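Local atomic coordinates of integral membrane indolylacetylinositol arabinosyltransferase EmbC (Mycolicibacterium smegmatis, PDB entry 7BVE), a protein that probably transfers arabinose units in the membrane to build the arabinan polymers of the mycobacterial cell wall. Residues A529-I543 with L586-M599. Numbering follows the deposited sequence.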
loop_
_atom_site.group_PDB
_atom_site.type_symbol
_atom_site.label_atom_id
_atom_site.label_comp_id
_atom_site.label_asym_id
_atom_site.label_seq_id
_atom_site.Cartn_x
_atom_site.Cartn_y
_atom_site.Cartn_z
ATOM N N ALA A 529 18.405 -15.625 -8.362
ATOM C CA ALA A 529 19.440 -16.033 -9.311
ATOM C C ALA A 529 20.426 -14.905 -9.595
ATOM O O ALA A 529 21.637 -15.143 -9.724
ATOM C CB ALA A 529 18.799 -16.514 -10.608
ATOM N N LEU A 530 19.933 -13.665 -9.656
ATOM C CA LEU A 530 20.819 -12.527 -9.870
ATOM C C LEU A 530 21.747 -12.308 -8.682
ATOM O O LEU A 530 22.933 -12.010 -8.866
ATOM C CB LEU A 530 19.992 -11.276 -10.142
ATOM C CG LEU A 530 20.749 -9.994 -10.459
ATOM C CD1 LEU A 530 21.517 -10.130 -11.747
ATOM C CD2 LEU A 530 19.784 -8.842 -10.534
ATOM N N ALA A 531 21.238 -12.484 -7.458
ATOM C CA ALA A 531 22.075 -12.302 -6.275
ATOM C C ALA A 531 23.153 -13.373 -6.171
ATOM O O ALA A 531 24.289 -13.076 -5.785
ATOM C CB ALA A 531 21.213 -12.297 -5.019
ATOM N N VAL A 532 22.827 -14.617 -6.528
ATOM C CA VAL A 532 23.836 -15.676 -6.477
ATOM C C VAL A 532 24.908 -15.463 -7.543
ATOM O O VAL A 532 26.103 -15.682 -7.293
ATOM C CB VAL A 532 23.157 -17.050 -6.597
ATOM C CG1 VAL A 532 24.166 -18.172 -6.661
ATOM C CG2 VAL A 532 22.288 -17.247 -5.409
ATOM N N SER A 533 24.513 -14.975 -8.724
ATOM C CA SER A 533 25.497 -14.697 -9.767
ATOM C C SER A 533 26.424 -13.546 -9.382
ATOM O O SER A 533 27.638 -13.621 -9.609
ATOM C CB SER A 533 24.780 -14.391 -11.072
ATOM O OG SER A 533 23.993 -15.492 -11.470
ATOM N N ILE A 534 25.877 -12.489 -8.768
ATOM C CA ILE A 534 26.702 -11.364 -8.317
ATOM C C ILE A 534 27.651 -11.791 -7.202
ATOM O O ILE A 534 28.824 -11.399 -7.185
ATOM C CB ILE A 534 25.806 -10.188 -7.883
ATOM C CG1 ILE A 534 25.099 -9.574 -9.082
ATOM C CG2 ILE A 534 26.589 -9.106 -7.183
ATOM C CD1 ILE A 534 24.054 -8.575 -8.698
ATOM N N ALA A 535 27.178 -12.632 -6.276
ATOM C CA ALA A 535 28.022 -13.067 -5.168
ATOM C C ALA A 535 29.154 -13.970 -5.636
ATOM O O ALA A 535 30.272 -13.885 -5.118
ATOM C CB ALA A 535 27.183 -13.780 -4.117
ATOM N N MET A 536 28.897 -14.828 -6.623
ATOM C CA MET A 536 29.968 -15.676 -7.134
ATOM C C MET A 536 30.930 -14.894 -8.023
ATOM O O MET A 536 32.109 -15.245 -8.112
ATOM C CB MET A 536 29.364 -16.864 -7.874
ATOM C CG MET A 536 30.345 -17.939 -8.286
ATOM S SD MET A 536 31.184 -18.669 -6.882
ATOM C CE MET A 536 29.834 -19.546 -6.121
ATOM N N THR A 537 30.464 -13.825 -8.669
ATOM C CA THR A 537 31.375 -12.968 -9.421
ATOM C C THR A 537 32.256 -12.131 -8.499
ATOM O O THR A 537 33.428 -11.898 -8.811
ATOM C CB THR A 537 30.569 -12.076 -10.365
ATOM O OG1 THR A 537 29.736 -12.900 -11.183
ATOM C CG2 THR A 537 31.465 -11.282 -11.280
ATOM N N LEU A 538 31.731 -11.692 -7.353
ATOM C CA LEU A 538 32.556 -10.956 -6.396
ATOM C C LEU A 538 33.548 -11.867 -5.691
ATOM O O LEU A 538 34.724 -11.518 -5.562
ATOM C CB LEU A 538 31.692 -10.246 -5.360
ATOM C CG LEU A 538 30.905 -9.011 -5.762
ATOM C CD1 LEU A 538 30.065 -8.562 -4.603
ATOM C CD2 LEU A 538 31.852 -7.921 -6.176
ATOM N N ARG A 539 33.086 -13.030 -5.218
ATOM C CA ARG A 539 33.888 -13.891 -4.350
ATOM C C ARG A 539 35.122 -14.419 -5.064
ATOM O O ARG A 539 36.255 -14.135 -4.667
ATOM C CB ARG A 539 33.042 -15.053 -3.844
ATOM C CG ARG A 539 33.804 -15.997 -2.958
ATOM C CD ARG A 539 34.159 -15.313 -1.673
ATOM N NE ARG A 539 34.901 -16.174 -0.765
ATOM C CZ ARG A 539 35.421 -15.756 0.381
ATOM N NH1 ARG A 539 35.266 -14.498 0.753
ATOM N NH2 ARG A 539 36.088 -16.594 1.158
ATOM N N LYS A 540 34.922 -15.172 -6.130
ATOM C CA LYS A 540 36.019 -15.570 -6.988
ATOM C C LYS A 540 36.279 -14.460 -7.995
ATOM O O LYS A 540 35.723 -13.369 -7.904
ATOM C CB LYS A 540 35.691 -16.892 -7.665
ATOM C CG LYS A 540 35.512 -18.001 -6.651
ATOM C CD LYS A 540 35.168 -19.319 -7.281
ATOM C CE LYS A 540 35.143 -20.414 -6.232
ATOM N NZ LYS A 540 34.049 -20.211 -5.254
ATOM N N GLY A 541 37.156 -14.724 -8.954
ATOM C CA GLY A 541 37.332 -13.759 -10.023
ATOM C C GLY A 541 36.132 -13.725 -10.943
ATOM O O GLY A 541 35.729 -12.663 -11.422
ATOM N N ARG A 542 35.523 -14.882 -11.162
ATOM C CA ARG A 542 34.423 -15.082 -12.088
ATOM C C ARG A 542 33.812 -16.436 -11.774
ATOM O O ARG A 542 34.356 -17.205 -10.976
ATOM C CB ARG A 542 34.910 -15.045 -13.527
ATOM C CG ARG A 542 35.827 -16.195 -13.814
ATOM C CD ARG A 542 36.358 -16.157 -15.209
ATOM N NE ARG A 542 37.124 -17.361 -15.484
ATOM C CZ ARG A 542 37.711 -17.620 -16.643
ATOM N NH1 ARG A 542 37.628 -16.748 -17.635
ATOM N NH2 ARG A 542 38.384 -18.749 -16.804
ATOM N N ILE A 543 32.681 -16.721 -12.405
ATOM C CA ILE A 543 32.135 -18.079 -12.329
ATOM C C ILE A 543 33.057 -19.009 -13.108
ATOM O O ILE A 543 33.322 -18.747 -14.294
ATOM C CB ILE A 543 30.703 -18.101 -12.885
ATOM C CG1 ILE A 543 29.832 -17.139 -12.083
ATOM C CG2 ILE A 543 30.111 -19.477 -12.816
ATOM C CD1 ILE A 543 28.525 -16.829 -12.724
ATOM N N LEU A 586 20.327 -15.867 -16.967
ATOM C CA LEU A 586 20.631 -15.946 -15.541
ATOM C C LEU A 586 20.356 -17.327 -14.964
ATOM O O LEU A 586 20.979 -17.699 -13.969
ATOM C CB LEU A 586 19.856 -14.901 -14.755
ATOM C CG LEU A 586 20.360 -13.477 -14.889
ATOM C CD1 LEU A 586 19.464 -12.574 -14.107
ATOM C CD2 LEU A 586 21.770 -13.393 -14.373
ATOM N N GLY A 587 19.459 -18.104 -15.568
ATOM C CA GLY A 587 19.282 -19.476 -15.133
ATOM C C GLY A 587 20.490 -20.336 -15.430
ATOM O O GLY A 587 20.918 -21.125 -14.585
ATOM N N ALA A 588 21.081 -20.167 -16.615
ATOM C CA ALA A 588 22.306 -20.894 -16.941
ATOM C C ALA A 588 23.465 -20.480 -16.039
ATOM O O ALA A 588 24.211 -21.338 -15.541
ATOM C CB ALA A 588 22.667 -20.679 -18.406
ATOM N N LEU A 589 23.610 -19.174 -15.783
ATOM C CA LEU A 589 24.688 -18.719 -14.903
ATOM C C LEU A 589 24.490 -19.180 -13.464
ATOM O O LEU A 589 25.445 -19.614 -12.812
ATOM C CB LEU A 589 24.817 -17.203 -14.945
ATOM C CG LEU A 589 25.412 -16.599 -16.201
ATOM C CD1 LEU A 589 25.360 -15.102 -16.086
ATOM C CD2 LEU A 589 26.830 -17.077 -16.357
ATOM N N ALA A 590 23.263 -19.110 -12.950
ATOM C CA ALA A 590 23.014 -19.531 -11.583
ATOM C C ALA A 590 22.960 -21.040 -11.428
ATOM O O ALA A 590 22.922 -21.525 -10.299
ATOM C CB ALA A 590 21.713 -18.920 -11.078
ATOM N N ALA A 591 22.921 -21.799 -12.519
ATOM C CA ALA A 591 23.115 -23.234 -12.374
ATOM C C ALA A 591 24.581 -23.606 -12.391
ATOM O O ALA A 591 24.983 -24.551 -11.710
ATOM C CB ALA A 591 22.410 -23.986 -13.479
ATOM N N VAL A 592 25.389 -22.909 -13.190
ATOM C CA VAL A 592 26.820 -23.193 -13.162
ATOM C C VAL A 592 27.443 -22.698 -11.857
ATOM O O VAL A 592 28.355 -23.330 -11.316
ATOM C CB VAL A 592 27.482 -22.592 -14.413
ATOM C CG1 VAL A 592 28.982 -22.774 -14.401
ATOM C CG2 VAL A 592 26.919 -23.255 -15.624
ATOM N N ALA A 593 26.909 -21.627 -11.280
ATOM C CA ALA A 593 27.459 -21.057 -10.055
ATOM C C ALA A 593 27.131 -21.848 -8.796
ATOM O O ALA A 593 27.525 -21.423 -7.711
ATOM C CB ALA A 593 26.960 -19.623 -9.884
ATOM N N VAL A 594 26.431 -22.972 -8.895
ATOM C CA VAL A 594 25.989 -23.714 -7.722
ATOM C C VAL A 594 26.607 -25.106 -7.632
ATOM O O VAL A 594 26.874 -25.575 -6.513
ATOM C CB VAL A 594 24.441 -23.777 -7.691
ATOM C CG1 VAL A 594 23.871 -24.754 -6.690
ATOM C CG2 VAL A 594 23.909 -22.423 -7.324
ATOM N N THR A 595 26.968 -25.728 -8.757
ATOM C CA THR A 595 27.497 -27.088 -8.831
ATOM C C THR A 595 28.758 -27.326 -8.008
ATOM O O THR A 595 29.419 -26.374 -7.587
ATOM C CB THR A 595 27.798 -27.453 -10.283
ATOM O OG1 THR A 595 28.767 -26.543 -10.810
ATOM C CG2 THR A 595 26.548 -27.384 -11.120
ATOM N N THR A 596 29.098 -28.601 -7.795
ATOM C CA THR A 596 30.200 -28.993 -6.922
ATOM C C THR A 596 31.551 -28.524 -7.454
ATOM O O THR A 596 32.486 -28.322 -6.673
ATOM C CB THR A 596 30.183 -30.516 -6.766
ATOM O OG1 THR A 596 28.836 -30.947 -6.548
ATOM C CG2 THR A 596 30.997 -30.952 -5.562
ATOM N N THR A 597 31.663 -28.314 -8.764
ATOM C CA THR A 597 32.871 -27.749 -9.351
ATOM C C THR A 597 33.072 -26.290 -8.948
ATOM O O THR A 597 34.207 -25.868 -8.710
ATOM C CB THR A 597 32.799 -27.881 -10.875
ATOM O OG1 THR A 597 32.522 -29.245 -11.213
ATOM C CG2 THR A 597 34.113 -27.484 -11.529
ATOM N N ALA A 598 31.992 -25.520 -8.832
ATOM C CA ALA A 598 32.099 -24.100 -8.520
ATOM C C ALA A 598 32.004 -23.818 -7.026
ATOM O O ALA A 598 32.848 -23.111 -6.474
ATOM C CB ALA A 598 31.018 -23.320 -9.268
ATOM N N MET A 599 30.984 -24.347 -6.364
ATOM C CA MET A 599 30.746 -24.096 -4.944
ATOM C C MET A 599 31.100 -25.372 -4.189
ATOM O O MET A 599 30.357 -26.352 -4.227
ATOM C CB MET A 599 29.302 -23.672 -4.717
ATOM C CG MET A 599 28.990 -23.233 -3.320
ATOM S SD MET A 599 27.272 -22.741 -3.143
ATOM C CE MET A 599 27.278 -21.145 -3.927
#
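A529 and A590 meet methyl to methyl, CB to CB 3.8 Å, between two helices predicted to span the membrane, where the axes of 529-539 and 586-592 run 8.9 Å apart at 53°. With just a methyl on each residue, their CA atoms come within 5.5 Å of each other. Apolar packing continues beyond the alanine pair. L530 lays CD1 against CD1 of L586 at 4.0 Å, while further along M536, its chain bent at chi2 (60°) and chi3 (69°), sets CG against CB of A593 and brings CE to CE of M599, 3.7 Å away. Beyond the helix end the chain turns back, and I543 sets its two branches on different partners: CG2 meets CG1 of V592 at 3.8 Å, and CD1 crosses the L589 side chain at about a right angle. F608 of helix 602-619 touches both V532 and V594.

The polar contribution is slight. S533 turns OG back to A529 O (3.0 Å), which also accepts S533 N from the opposite face of its plane; the hydroxyl thus stays within its own helix beside L589 and A590. Past the helix end, K540 NZ gives A598 O a weak bond of 3.4 Å. With one weak polar link across it, the contact probably rests mainly on apolar burial and the fit of side chains.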